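Local coordinates for protein cysteine desulfurase (Thermococcus onnurineus, PDB 5B89) that probably uses pyridoxal 5'-phosphate to take sulfur from L-cysteine and pass it to a sulfur carrier, releasing L-alanine, at residues M21-D26 with F394-S399; I38-T43 with L400-T405; K318-T323 with G345-N350; E325-L330 with E404-V409. All blocks are in the same frame, centred on the assembly; numbering follows the deposited sequence.

Interaction 1: M21-D26 with F394-S399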
loop_
_atom_site.group_PDB
_atom_site.type_symbol
_atom_site.label_atom_id
_atom_site.label_comp_id
_atom_site.label_asym_id
_atom_site.label_seq_id
_atom_site.Cartn_x
_atom_site.Cartn_y
_atom_site.Cartn_z
ATOM N N MET B 21 20.870 27.134 3.165
ATOM C CA MET B 21 21.190 26.278 2.051
ATOM C C MET B 21 21.236 26.978 0.724
ATOM O O MET B 21 20.512 27.883 0.499
ATOM C CB MET B 21 20.046 25.272 1.848
ATOM C CG MET B 21 19.959 24.070 2.743
ATOM S SD MET B 21 18.391 23.169 2.569
ATOM C CE MET B 21 18.065 23.504 0.916
ATOM N N ARG B 22 22.060 26.473 -0.156
ATOM C CA ARG B 22 22.112 26.961 -1.484
ATOM C C ARG B 22 21.098 26.126 -2.292
ATOM O O ARG B 22 21.209 24.948 -2.333
ATOM C CB ARG B 22 23.482 26.762 -2.103
ATOM C CG ARG B 22 24.595 27.522 -1.483
ATOM C CD ARG B 22 25.766 27.607 -2.440
ATOM N NE ARG B 22 26.220 26.331 -2.975
ATOM C CZ ARG B 22 26.624 25.306 -2.236
ATOM N NH1 ARG B 22 26.611 25.413 -0.913
ATOM N NH2 ARG B 22 27.043 24.192 -2.801
ATOM N N ILE B 23 20.122 26.759 -2.902
ATOM C CA ILE B 23 19.133 26.075 -3.733
ATOM C C ILE B 23 19.460 26.440 -5.153
ATOM O O ILE B 23 19.600 27.579 -5.446
ATOM C CB ILE B 23 17.745 26.672 -3.466
ATOM C CG1 ILE B 23 17.319 26.408 -2.052
ATOM C CG2 ILE B 23 16.706 26.216 -4.482
ATOM C CD1 ILE B 23 17.398 24.985 -1.658
ATOM N N PRO B 24 19.600 25.482 -6.142
ATOM C CA PRO B 24 19.322 24.073 -5.828
ATOM C C PRO B 24 20.484 23.143 -5.434
ATOM O O PRO B 24 20.303 21.978 -5.132
ATOM C CB PRO B 24 18.774 23.589 -7.158
ATOM C CG PRO B 24 19.579 24.275 -8.172
ATOM C CD PRO B 24 19.840 25.605 -7.655
ATOM N N GLU B 25 21.679 23.682 -5.473
ATOM C CA GLU B 25 22.871 22.896 -5.239
ATOM C C GLU B 25 22.924 21.995 -4.057
ATOM O O GLU B 25 23.337 20.900 -4.186
ATOM C CB GLU B 25 24.096 23.827 -5.225
ATOM C CG GLU B 25 24.300 24.509 -6.565
ATOM C CD GLU B 25 23.642 25.890 -6.681
ATOM O OE1 GLU B 25 24.013 26.609 -7.629
ATOM O OE2 GLU B 25 22.830 26.235 -5.878
ATOM N N ASP B 26 22.519 22.470 -2.902
ATOM C CA ASP B 26 22.638 21.662 -1.675
ATOM C C ASP B 26 21.548 20.551 -1.605
ATOM O O ASP B 26 21.703 19.606 -0.816
ATOM C CB ASP B 26 22.534 22.511 -0.414
ATOM C CG ASP B 26 23.826 23.281 -0.160
ATOM O OD1 ASP B 26 24.852 22.886 -0.771
ATOM O OD2 ASP B 26 23.820 24.284 0.584
ATOM N N PHE B 394 8.732 20.087 -12.456
ATOM C CA PHE B 394 9.841 20.382 -11.602
ATOM C C PHE B 394 9.742 20.176 -10.106
ATOM O O PHE B 394 8.693 20.039 -9.580
ATOM C CB PHE B 394 10.140 21.886 -11.785
ATOM C CG PHE B 394 10.241 22.354 -13.221
ATOM C CD1 PHE B 394 11.214 21.895 -14.061
ATOM C CD2 PHE B 394 9.377 23.331 -13.691
ATOM C CE1 PHE B 394 11.295 22.354 -15.359
ATOM C CE2 PHE B 394 9.451 23.781 -14.979
ATOM C CZ PHE B 394 10.415 23.295 -15.812
ATOM N N HIS B 395 10.913 20.210 -9.484
ATOM C CA HIS B 395 11.069 20.232 -8.055
ATOM C C HIS B 395 12.241 21.194 -7.736
ATOM O O HIS B 395 12.870 21.677 -8.586
ATOM C CB HIS B 395 11.207 18.863 -7.355
ATOM C CG HIS B 395 10.603 18.852 -5.989
ATOM N ND1 HIS B 395 9.960 17.770 -5.425
ATOM C CD2 HIS B 395 10.535 19.837 -5.084
ATOM C CE1 HIS B 395 9.493 18.123 -4.242
ATOM N NE2 HIS B 395 9.815 19.374 -4.032
ATOM N N VAL B 396 12.451 21.409 -6.459
ATOM C CA VAL B 396 13.451 22.328 -5.937
ATOM C C VAL B 396 14.876 22.040 -6.350
ATOM O O VAL B 396 15.679 22.910 -6.353
ATOM C CB VAL B 396 13.296 22.506 -4.402
ATOM C CG1 VAL B 396 13.721 21.268 -3.653
ATOM C CG2 VAL B 396 14.040 23.739 -3.900
ATOM N N TYR B 397 15.143 20.800 -6.691
ATOM C CA TYR B 397 16.459 20.366 -7.140
ATOM C C TYR B 397 16.747 20.625 -8.611
ATOM O O TYR B 397 17.812 20.495 -9.017
ATOM C CB TYR B 397 16.738 18.883 -6.788
ATOM C CG TYR B 397 15.616 17.924 -7.080
ATOM C CD1 TYR B 397 15.312 17.545 -8.337
ATOM C CD2 TYR B 397 14.881 17.419 -6.061
ATOM C CE1 TYR B 397 14.288 16.673 -8.578
ATOM C CE2 TYR B 397 13.848 16.563 -6.281
ATOM C CZ TYR B 397 13.567 16.203 -7.531
ATOM O OH TYR B 397 12.506 15.361 -7.685
ATOM N N ASN B 398 15.754 20.964 -9.385
ATOM C CA ASN B 398 15.906 21.375 -10.746
ATOM C C ASN B 398 16.448 22.815 -10.816
ATOM O O ASN B 398 16.306 23.584 -9.951
ATOM C CB ASN B 398 14.657 21.215 -11.589
ATOM C CG ASN B 398 14.213 19.807 -11.738
ATOM O OD1 ASN B 398 13.047 19.502 -11.368
ATOM N ND2 ASN B 398 15.074 18.915 -12.262
ATOM N N SER B 399 17.294 23.026 -11.839
ATOM C CA SER B 399 18.058 24.292 -11.977
ATOM C C SER B 399 17.730 25.032 -13.287
ATOM O O SER B 399 17.316 24.507 -14.296
ATOM C CB SER B 399 19.591 23.935 -12.011
ATOM O OG SER B 399 19.943 23.347 -13.212
#

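Interaction 2: I38-T43 with L400-T405. With ALA (alanine), chain H.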
loop_
_atom_site.group_PDB
_atom_site.type_symbol
_atom_site.label_atom_id
_atom_site.label_comp_id
_atom_site.label_asym_id
_atom_site.label_seq_id
_atom_site.Cartn_x
_atom_site.Cartn_y
_atom_site.Cartn_z
ATOM N N ILE B 38 18.576 15.102 -16.626
ATOM C CA ILE B 38 17.830 16.296 -16.310
ATOM C C ILE B 38 16.427 15.711 -16.107
ATOM O O ILE B 38 15.795 15.346 -17.017
ATOM C CB ILE B 38 17.848 17.302 -17.452
ATOM C CG1 ILE B 38 19.248 17.884 -17.565
ATOM C CG2 ILE B 38 16.872 18.425 -17.179
ATOM C CD1 ILE B 38 19.410 18.858 -18.713
ATOM N N TYR B 39 16.024 15.600 -14.860
ATOM C CA TYR B 39 14.757 14.976 -14.503
ATOM C C TYR B 39 13.617 16.012 -14.381
ATOM O O TYR B 39 13.503 16.689 -13.420
ATOM C CB TYR B 39 14.895 14.171 -13.191
ATOM C CG TYR B 39 13.694 13.309 -12.858
ATOM C CD1 TYR B 39 13.517 12.087 -13.424
ATOM C CD2 TYR B 39 12.748 13.769 -12.001
ATOM C CE1 TYR B 39 12.420 11.329 -13.126
ATOM C CE2 TYR B 39 11.661 13.018 -11.703
ATOM C CZ TYR B 39 11.510 11.805 -12.262
ATOM O OH TYR B 39 10.421 11.067 -11.966
ATOM N N PHE B 40 12.796 16.023 -15.415
ATOM C CA PHE B 40 11.645 16.905 -15.529
ATOM C C PHE B 40 10.325 16.110 -15.537
ATOM O O PHE B 40 9.434 16.430 -16.222
ATOM C CB PHE B 40 11.740 17.771 -16.808
ATOM C CG PHE B 40 12.748 18.926 -16.745
ATOM C CD1 PHE B 40 13.425 19.249 -15.620
ATOM C CD2 PHE B 40 12.972 19.686 -17.857
ATOM C CE1 PHE B 40 14.312 20.300 -15.583
ATOM C CE2 PHE B 40 13.842 20.746 -17.841
ATOM C CZ PHE B 40 14.527 21.050 -16.712
ATOM N N ASP B 41 10.274 15.063 -14.736
ATOM C CA ASP B 41 9.049 14.247 -14.651
ATOM C C ASP B 41 8.586 14.108 -13.209
ATOM O O ASP B 41 8.126 13.097 -12.811
ATOM C CB ASP B 41 9.209 12.878 -15.289
ATOM C CG ASP B 41 7.864 12.201 -15.605
ATOM O OD1 ASP B 41 6.863 12.885 -15.672
ATOM O OD2 ASP B 41 7.895 11.004 -15.750
ATOM N N ASN B 42 8.730 15.204 -12.477
ATOM C CA ASN B 42 8.403 15.251 -11.042
ATOM C C ASN B 42 6.895 15.079 -10.752
ATOM O O ASN B 42 6.588 14.609 -9.652
ATOM C CB ASN B 42 8.956 16.550 -10.429
ATOM C CG ASN B 42 10.460 16.505 -10.400
ATOM O OD1 ASN B 42 11.062 15.770 -9.589
ATOM N ND2 ASN B 42 11.063 17.141 -11.314
ATOM N N THR B 43 6.035 15.424 -11.673
ATOM C CA THR B 43 4.569 15.235 -11.506
ATOM C C THR B 43 4.298 13.755 -11.391
ATOM O O THR B 43 3.365 13.356 -10.608
ATOM C CB THR B 43 3.816 15.918 -12.619
ATOM O OG1 THR B 43 4.028 17.322 -12.402
ATOM C CG2 THR B 43 2.366 15.666 -12.532
ATOM N N LEU B 400 18.026 26.378 -13.174
ATOM C CA LEU B 400 17.881 27.177 -14.413
ATOM C C LEU B 400 18.825 26.732 -15.594
ATOM O O LEU B 400 18.504 26.774 -16.710
ATOM C CB LEU B 400 18.052 28.652 -14.119
ATOM C CG LEU B 400 16.813 29.341 -13.471
ATOM C CD1 LEU B 400 17.187 30.689 -12.847
ATOM C CD2 LEU B 400 15.716 29.403 -14.508
ATOM N N GLU B 401 19.987 26.218 -15.196
ATOM C CA GLU B 401 20.947 25.596 -16.140
ATOM C C GLU B 401 20.334 24.474 -16.942
ATOM O O GLU B 401 20.471 24.329 -18.140
ATOM C CB GLU B 401 22.229 25.181 -15.429
ATOM C CG GLU B 401 23.102 26.343 -14.971
ATOM C CD GLU B 401 22.782 26.846 -13.554
ATOM O OE1 GLU B 401 23.623 27.647 -13.017
ATOM O OE2 GLU B 401 21.719 26.534 -12.919
ATOM N N GLU B 402 19.559 23.617 -16.187
ATOM C CA GLU B 402 18.830 22.604 -16.828
ATOM C C GLU B 402 17.736 23.072 -17.808
ATOM O O GLU B 402 17.538 22.501 -18.820
ATOM C CB GLU B 402 18.167 21.644 -15.767
ATOM C CG GLU B 402 19.140 20.792 -14.954
ATOM C CD GLU B 402 18.433 19.907 -13.910
ATOM O OE1 GLU B 402 17.410 20.363 -13.333
ATOM O OE2 GLU B 402 18.942 18.797 -13.562
ATOM N N VAL B 403 17.015 24.140 -17.393
ATOM C CA VAL B 403 16.033 24.680 -18.240
ATOM C C VAL B 403 16.693 25.231 -19.520
ATOM O O VAL B 403 16.177 25.022 -20.567
ATOM C CB VAL B 403 15.240 25.783 -17.472
ATOM C CG1 VAL B 403 14.355 26.616 -18.398
ATOM C CG2 VAL B 403 14.346 25.105 -16.376
ATOM N N GLU B 404 17.840 25.865 -19.378
ATOM C CA GLU B 404 18.540 26.383 -20.553
ATOM C C GLU B 404 19.001 25.244 -21.488
ATOM O O GLU B 404 18.925 25.356 -22.652
ATOM C CB GLU B 404 19.677 27.299 -20.160
ATOM C CG GLU B 404 19.313 28.544 -19.365
ATOM C CD GLU B 404 18.578 29.594 -20.142
ATOM O OE1 GLU B 404 18.416 29.465 -21.308
ATOM O OE2 GLU B 404 18.175 30.532 -19.499
ATOM N N THR B 405 19.456 24.134 -20.916
ATOM C CA THR B 405 19.821 22.997 -21.720
ATOM C C THR B 405 18.596 22.488 -22.493
ATOM O O THR B 405 18.651 22.252 -23.616
ATOM C CB THR B 405 20.437 21.900 -20.854
ATOM O OG1 THR B 405 21.570 22.427 -20.234
ATOM C CG2 THR B 405 20.798 20.650 -21.648
HETATM N N ALA H . -0.359 12.028 -11.147
HETATM C CA ALA H . 0.864 11.500 -11.930
HETATM C C ALA H . 0.939 11.787 -13.449
HETATM O O ALA H . 0.227 12.735 -13.857
HETATM C CB ALA H . 1.175 9.998 -11.779
HETATM O OXT ALA H . 1.737 11.232 -14.292
HETATM O O HOH W 1 17.879 16.392 -12.786
#

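Interaction 3: K318-T323 with G345-N350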
loop_
_atom_site.group_PDB
_atom_site.type_symbol
_atom_site.label_atom_id
_atom_site.label_comp_id
_atom_site.label_asym_id
_atom_site.label_seq_id
_atom_site.Cartn_x
_atom_site.Cartn_y
_atom_site.Cartn_z
ATOM N N LYS B 318 10.677 30.223 -10.711
ATOM C CA LYS B 318 11.755 30.675 -11.589
ATOM C C LYS B 318 11.891 29.745 -12.761
ATOM O O LYS B 318 12.100 30.158 -13.852
ATOM C CB LYS B 318 13.105 30.771 -10.864
ATOM C CG LYS B 318 13.240 31.817 -9.789
ATOM C CD LYS B 318 14.607 31.780 -9.146
ATOM C CE LYS B 318 14.655 32.583 -7.878
ATOM N NZ LYS B 318 15.925 32.490 -7.104
ATOM N N LEU B 319 11.793 28.451 -12.495
ATOM C CA LEU B 319 11.887 27.511 -13.580
ATOM C C LEU B 319 10.781 27.557 -14.594
ATOM O O LEU B 319 10.944 27.571 -15.771
ATOM C CB LEU B 319 12.049 26.044 -12.991
ATOM C CG LEU B 319 13.132 25.832 -12.002
ATOM C CD1 LEU B 319 12.966 24.443 -11.334
ATOM C CD2 LEU B 319 14.504 25.895 -12.717
ATOM N N VAL B 320 9.508 27.707 -14.107
ATOM C CA VAL B 320 8.355 27.883 -14.990
ATOM C C VAL B 320 8.434 29.183 -15.813
ATOM O O VAL B 320 8.072 29.158 -16.965
ATOM C CB VAL B 320 7.076 27.848 -14.096
ATOM C CG1 VAL B 320 5.893 28.181 -14.882
ATOM C CG2 VAL B 320 6.912 26.452 -13.458
ATOM N N LYS B 321 8.831 30.239 -15.154
ATOM C CA LYS B 321 8.944 31.537 -15.801
ATOM C C LYS B 321 9.930 31.466 -16.972
ATOM O O LYS B 321 9.595 31.877 -18.050
ATOM C CB LYS B 321 9.336 32.606 -14.799
ATOM C CG LYS B 321 9.230 34.035 -15.332
ATOM C CD LYS B 321 9.637 35.055 -14.311
ATOM C CE LYS B 321 9.381 36.431 -14.922
ATOM N NZ LYS B 321 10.362 36.856 -15.929
ATOM N N ARG B 322 11.110 30.892 -16.749
ATOM C CA ARG B 322 12.056 30.783 -17.859
ATOM C C ARG B 322 11.627 29.787 -18.929
ATOM O O ARG B 322 11.781 30.043 -20.059
ATOM C CB ARG B 322 13.469 30.537 -17.360
ATOM C CG ARG B 322 14.491 30.392 -18.475
ATOM C CD ARG B 322 14.611 31.687 -19.272
ATOM N NE ARG B 322 15.618 31.479 -20.293
ATOM C CZ ARG B 322 15.460 31.707 -21.564
ATOM N NH1 ARG B 322 14.367 32.219 -22.007
ATOM N NH2 ARG B 322 16.422 31.405 -22.409
ATOM N N THR B 323 11.055 28.648 -18.535
ATOM C CA THR B 323 10.588 27.707 -19.478
ATOM C C THR B 323 9.549 28.262 -20.423
ATOM O O THR B 323 9.637 28.102 -21.614
ATOM C CB THR B 323 10.030 26.351 -18.810
ATOM O OG1 THR B 323 11.128 25.829 -18.015
ATOM C CG2 THR B 323 9.603 25.413 -19.783
ATOM N N GLY B 345 4.567 24.055 -10.786
ATOM C CA GLY B 345 5.771 23.623 -11.469
ATOM C C GLY B 345 5.589 22.556 -12.492
ATOM O O GLY B 345 6.208 21.555 -12.445
ATOM N N VAL B 346 4.678 22.808 -13.395
ATOM C CA VAL B 346 4.271 21.916 -14.435
ATOM C C VAL B 346 4.074 22.707 -15.720
ATOM O O VAL B 346 3.328 23.637 -15.693
ATOM C CB VAL B 346 2.903 21.282 -14.106
ATOM C CG1 VAL B 346 2.461 20.334 -15.191
ATOM C CG2 VAL B 346 2.960 20.553 -12.761
ATOM N N VAL B 347 4.758 22.328 -16.801
ATOM C CA VAL B 347 4.537 22.994 -18.111
ATOM C C VAL B 347 4.261 21.929 -19.123
ATOM O O VAL B 347 5.170 21.132 -19.524
ATOM C CB VAL B 347 5.794 23.796 -18.479
ATOM C CG1 VAL B 347 5.507 24.451 -19.840
ATOM C CG2 VAL B 347 6.113 24.848 -17.440
ATOM N N SER B 348 3.021 21.830 -19.599
ATOM C CA SER B 348 2.601 21.010 -20.687
ATOM C C SER B 348 2.659 21.863 -21.940
ATOM O O SER B 348 2.349 23.060 -21.937
ATOM C CB SER B 348 1.096 20.517 -20.535
ATOM O OG SER B 348 1.047 19.334 -19.751
ATOM N N PHE B 349 3.105 21.218 -23.006
ATOM C CA PHE B 349 3.284 21.854 -24.289
ATOM C C PHE B 349 3.179 20.830 -25.402
ATOM O O PHE B 349 3.079 19.661 -25.178
ATOM C CB PHE B 349 4.644 22.575 -24.373
ATOM C CG PHE B 349 5.842 21.685 -24.197
ATOM C CD1 PHE B 349 6.260 21.339 -22.962
ATOM C CD2 PHE B 349 6.588 21.265 -25.276
ATOM C CE1 PHE B 349 7.339 20.532 -22.784
ATOM C CE2 PHE B 349 7.676 20.460 -25.107
ATOM C CZ PHE B 349 8.062 20.095 -23.861
ATOM N N ASN B 350 3.188 21.357 -26.617
ATOM C CA ASN B 350 3.193 20.526 -27.807
ATOM C C ASN B 350 4.006 21.202 -28.902
ATOM O O ASN B 350 4.112 22.365 -28.950
ATOM C CB ASN B 350 1.797 20.239 -28.365
ATOM C CG ASN B 350 1.173 18.992 -27.797
ATOM O OD1 ASN B 350 1.750 17.958 -27.770
ATOM N ND2 ASN B 350 -0.031 19.119 -27.370
#

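Interaction 4: E325-L330 with E404-V409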
loop_
_atom_site.group_PDB
_atom_site.type_symbol
_atom_site.label_atom_id
_atom_site.label_comp_id
_atom_site.label_asym_id
_atom_site.label_seq_id
_atom_site.Cartn_x
_atom_site.Cartn_y
_atom_site.Cartn_z
ATOM N N GLU B 325 8.639 31.406 -21.049
ATOM C CA GLU B 325 9.227 32.524 -21.854
ATOM C C GLU B 325 10.020 31.932 -23.004
ATOM O O GLU B 325 9.922 32.368 -24.179
ATOM C CB GLU B 325 10.040 33.410 -21.004
ATOM C CG GLU B 325 9.167 34.321 -20.168
ATOM C CD GLU B 325 9.903 35.016 -19.015
ATOM O OE1 GLU B 325 11.177 34.954 -18.864
ATOM O OE2 GLU B 325 9.274 35.781 -18.181
ATOM N N GLY B 326 10.834 30.915 -22.689
ATOM C CA GLY B 326 11.633 30.302 -23.763
ATOM C C GLY B 326 10.803 29.580 -24.813
ATOM O O GLY B 326 11.104 29.577 -26.034
ATOM N N LEU B 327 9.706 28.956 -24.438
ATOM C CA LEU B 327 8.841 28.336 -25.347
ATOM C C LEU B 327 8.132 29.361 -26.218
ATOM O O LEU B 327 7.879 29.088 -27.426
ATOM C CB LEU B 327 7.836 27.376 -24.602
ATOM C CG LEU B 327 8.504 26.144 -23.957
ATOM C CD1 LEU B 327 7.373 25.330 -23.295
ATOM C CD2 LEU B 327 9.231 25.289 -24.939
ATOM N N ASP B 328 7.777 30.466 -25.616
ATOM C CA ASP B 328 7.152 31.542 -26.395
ATOM C C ASP B 328 8.151 32.007 -27.457
ATOM O O ASP B 328 7.712 32.274 -28.602
ATOM C CB ASP B 328 6.764 32.698 -25.534
ATOM C CG ASP B 328 5.527 32.445 -24.700
ATOM O OD1 ASP B 328 4.712 31.609 -25.072
ATOM O OD2 ASP B 328 5.306 33.293 -23.839
ATOM N N GLU B 329 9.418 32.103 -27.095
ATOM C CA GLU B 329 10.448 32.569 -28.088
ATOM C C GLU B 329 10.516 31.570 -29.218
ATOM O O GLU B 329 10.793 31.972 -30.391
ATOM C CB GLU B 329 11.789 32.749 -27.429
ATOM C CG GLU B 329 11.990 33.904 -26.498
ATOM C CD GLU B 329 13.275 33.820 -25.647
ATOM O OE1 GLU B 329 13.659 34.874 -25.100
ATOM O OE2 GLU B 329 13.889 32.732 -25.441
ATOM N N LEU B 330 10.284 30.264 -28.978
ATOM C CA LEU B 330 10.279 29.264 -30.038
ATOM C C LEU B 330 8.993 29.013 -30.745
ATOM O O LEU B 330 8.892 28.143 -31.624
ATOM C CB LEU B 330 10.735 27.938 -29.443
ATOM C CG LEU B 330 12.119 27.966 -28.853
ATOM C CD1 LEU B 330 12.408 26.645 -28.115
ATOM C CD2 LEU B 330 13.203 28.239 -29.915
ATOM N N GLU B 404 17.840 25.865 -19.378
ATOM C CA GLU B 404 18.540 26.383 -20.553
ATOM C C GLU B 404 19.001 25.244 -21.488
ATOM O O GLU B 404 18.925 25.356 -22.652
ATOM C CB GLU B 404 19.677 27.299 -20.160
ATOM C CG GLU B 404 19.313 28.544 -19.365
ATOM C CD GLU B 404 18.578 29.594 -20.142
ATOM O OE1 GLU B 404 18.416 29.465 -21.308
ATOM O OE2 GLU B 404 18.175 30.532 -19.499
ATOM N N THR B 405 19.456 24.134 -20.916
ATOM C CA THR B 405 19.821 22.997 -21.720
ATOM C C THR B 405 18.596 22.488 -22.493
ATOM O O THR B 405 18.651 22.252 -23.616
ATOM C CB THR B 405 20.437 21.900 -20.854
ATOM O OG1 THR B 405 21.570 22.427 -20.234
ATOM C CG2 THR B 405 20.798 20.650 -21.648
ATOM N N PHE B 406 17.469 22.361 -21.795
ATOM C CA PHE B 406 16.229 21.936 -22.356
ATOM C C PHE B 406 15.813 22.874 -23.488
ATOM O O PHE B 406 15.441 22.425 -24.494
ATOM C CB PHE B 406 15.132 21.882 -21.239
ATOM C CG PHE B 406 13.732 21.898 -21.729
ATOM C CD1 PHE B 406 13.121 20.763 -22.077
ATOM C CD2 PHE B 406 13.015 23.059 -21.788
ATOM C CE1 PHE B 406 11.832 20.756 -22.530
ATOM C CE2 PHE B 406 11.723 23.060 -22.241
ATOM C CZ PHE B 406 11.138 21.903 -22.619
ATOM N N LEU B 407 15.878 24.171 -23.242
ATOM C CA LEU B 407 15.465 25.150 -24.275
ATOM C C LEU B 407 16.374 25.074 -25.548
ATOM O O LEU B 407 15.887 25.181 -26.640
ATOM C CB LEU B 407 15.446 26.541 -23.716
ATOM C CG LEU B 407 14.270 26.856 -22.705
ATOM C CD1 LEU B 407 14.449 28.214 -22.168
ATOM C CD2 LEU B 407 12.934 26.701 -23.388
ATOM N N GLY B 408 17.617 24.779 -25.298
ATOM C CA GLY B 408 18.552 24.549 -26.403
ATOM C C GLY B 408 18.251 23.336 -27.208
ATOM O O GLY B 408 18.262 23.346 -28.450
ATOM N N VAL B 409 17.829 22.229 -26.528
ATOM C CA VAL B 409 17.393 21.096 -27.244
ATOM C C VAL B 409 16.061 21.258 -27.994
ATOM O O VAL B 409 15.905 20.852 -29.111
ATOM C CB VAL B 409 17.320 19.799 -26.319
ATOM C CG1 VAL B 409 16.738 18.587 -27.022
ATOM C CG2 VAL B 409 18.624 19.562 -25.685
#

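Interaction 1: M21-D26 with F394-S399
The type I β turn from H395 to N398, together with the helix N-cap S399 that follows it, receives P24, a proline preceded by a cis peptide bond. P24 points at the turn and has the largest buried surface of the contact. Its CB lies 3.3 Å from V396 O and 3.7 Å from both Y397 O and N398 O, so one ring carbon is set among three successive carbonyl oxygens. Farther round the ring, P24 CG meets S399 CB at 3.9 Å. These are contacts of carbon with oxygen and carbon, and V396 O, buried here, has no polar partner in the model. Beside the proline, I23 supplies the apolar part: I23 CG2 touches V396 CG2 at 3.7 Å, the two side chains crossing at about a right angle. The turn is braced from within, because H395 N donates to N398 OD1 over 2.9 Å while N398 N bonds H395 O. At S399 the OG lies between the backbone N and the carbonyl carbon (chi1 73°) and caps E402 N, while CB is the atom that meets the proline. I23 and V396 both also rest on I307 of helix 291-307, and N398 O is held by Q315 of helix 309-329. The contact thus ties the loop leading into helix 25-28 to the link between strand 389-393 and helix 400-415.

Interaction 2: I38-T43 with L400-T405
I38 and E402 lie alongside each other and run in opposite directions, the branched aliphatic chain of one sliding past the methylenes of the other. I38 CG2 approaches E402 CB at 3.7 Å, and I38 CG1 reaches E402 CG at 3.9 Å. With its CG1 beside the backbone N (chi1 -70°) and its chain extended from there, I38 sends CD1 one helical turn farther on, where it meets T405 CG2 at 3.7 Å. The same I38 CG2 also lies over one face of the F40 ring, toward its rim, 3.5 Å above the plane, so this methyl touches both the phenyl ring and the glutamate, which also meet each other. F40 points its far end at the helix: CZ is 3.8 Å from E402 CB, and V403 N lies at the ring edge, near its plane. The F40 ring and the E402 carboxylate stand almost perpendicular, their planes 87° apart.

Past the carbon contacts, E402 becomes polar. Its OE2 accepts a hydrogen bond from a water that in turn accepts from Y39 N, 2.9 Å away, linking helix and strand indirectly. R28 makes a salt bridge to OE2 and N398 bonds OE1. At the far end of 38-43, T43 belongs to the alanine pocket. One residue therefore does two jobs: the methylenes of E402 pack against I38 and F40, while its largely buried carboxylate is satisfied by an arginine, an amide and a water, which would be expected to favour the charged form.

Interaction 3: K318-T323 with G345-N350
V320 and T323, one helical turn apart, carry the helix side of this contact with G345 and V347. Taken from its start, 318-323 first offers L319, which matters through its backbone: L319 O accepts from T323 N and also from T323 OG1, the hydroxyl at 2.8 Å. The two donors come from opposite faces of the carbonyl plane, the hydroxyl 38° out of it. V320 follows and points at the strand. Its CG1 is anti to the backbone N (chi1 173°), which splits the two methyls between different targets: CG2 sits 3.6 Å from G345 CA, where the glycine presents bare backbone, and CG1 lies 4.2 Å from V347 CG2. Three residues on from V320, T323 completes the set. With OG1 turned back to L319 O, its methyl is directed to the strand, and T323 CG2 meets V347 CG1 at 4.2 Å. V347 is thus held by one methyl against each of the two helix residues, in van der Waals contact alone. The short helix and strand axes run 23° from parallel and come within 9.0 Å. Strand 346-349 is one of the two edge strands of the four-stranded sheet counted within this chain, bonded through V347 and F349 to strand 389-393. L319 and T323 also touch V403, so helix 309-329 lies against both this strand and helix 400-415.

Interaction 4: E325-L330 with E404-V409
L407, G326 and L327 bury the most surface here, and L407 leads. Its CG lies beside the backbone N (chi1 -72°) and the chain is extended beyond, which carries the forked end across to the facing helix. There both methyls come down on the backbone of G326: G326 CA is 3.8 Å from L407 CD2 and 3.9 Å from L407 CD1. With no side chain on the glycine, the leucine reaches the helix main chain itself. L327 flanks this point, its CD2 standing 4.3 Å from L407 CD2 and equally 4.3 Å from F406 CE2, so one methyl bridges two consecutive residues of the other helix. Farther along, L330 CD1 approaches L407 O at 4.1 Å. Every one of these contacts is apolar on at least one side. Around them, R322 pairs with E404, and F406 and V409 rest on L363 of helix 356-365. The short axes pass 10.4 Å apart at -16°, both running in nearly the same direction. Such side-by-side helices on a sheet are characteristic of the small C-terminal α/β domain of fold-type I pyridoxal-phosphate enzymes, to which class-V aminotransferases belong.

In the fold
All four interactions lie on one side of the chain's centre, in the layer built on the four-stranded sheet. Interactions 2 and 3 have centres 9 Å apart and reach that sheet through strands 38-39 and 346-349, its two outermost in this chain. Interaction 4 joins helices 309-329 and 400-415, which serve interactions 3 and 2 respectively; R322 and E404 link these contacts by a salt bridge. Interaction 1 lies 11 Å from interaction 2, centre to centre. Along the chain, interaction 3 is nested inside the loops closed by interactions 1 and 2. Interactions 1 and 2 fold N-terminal residues back onto the C-terminal part of the chain, and 38-43 ends at T43 in the alanine pocket.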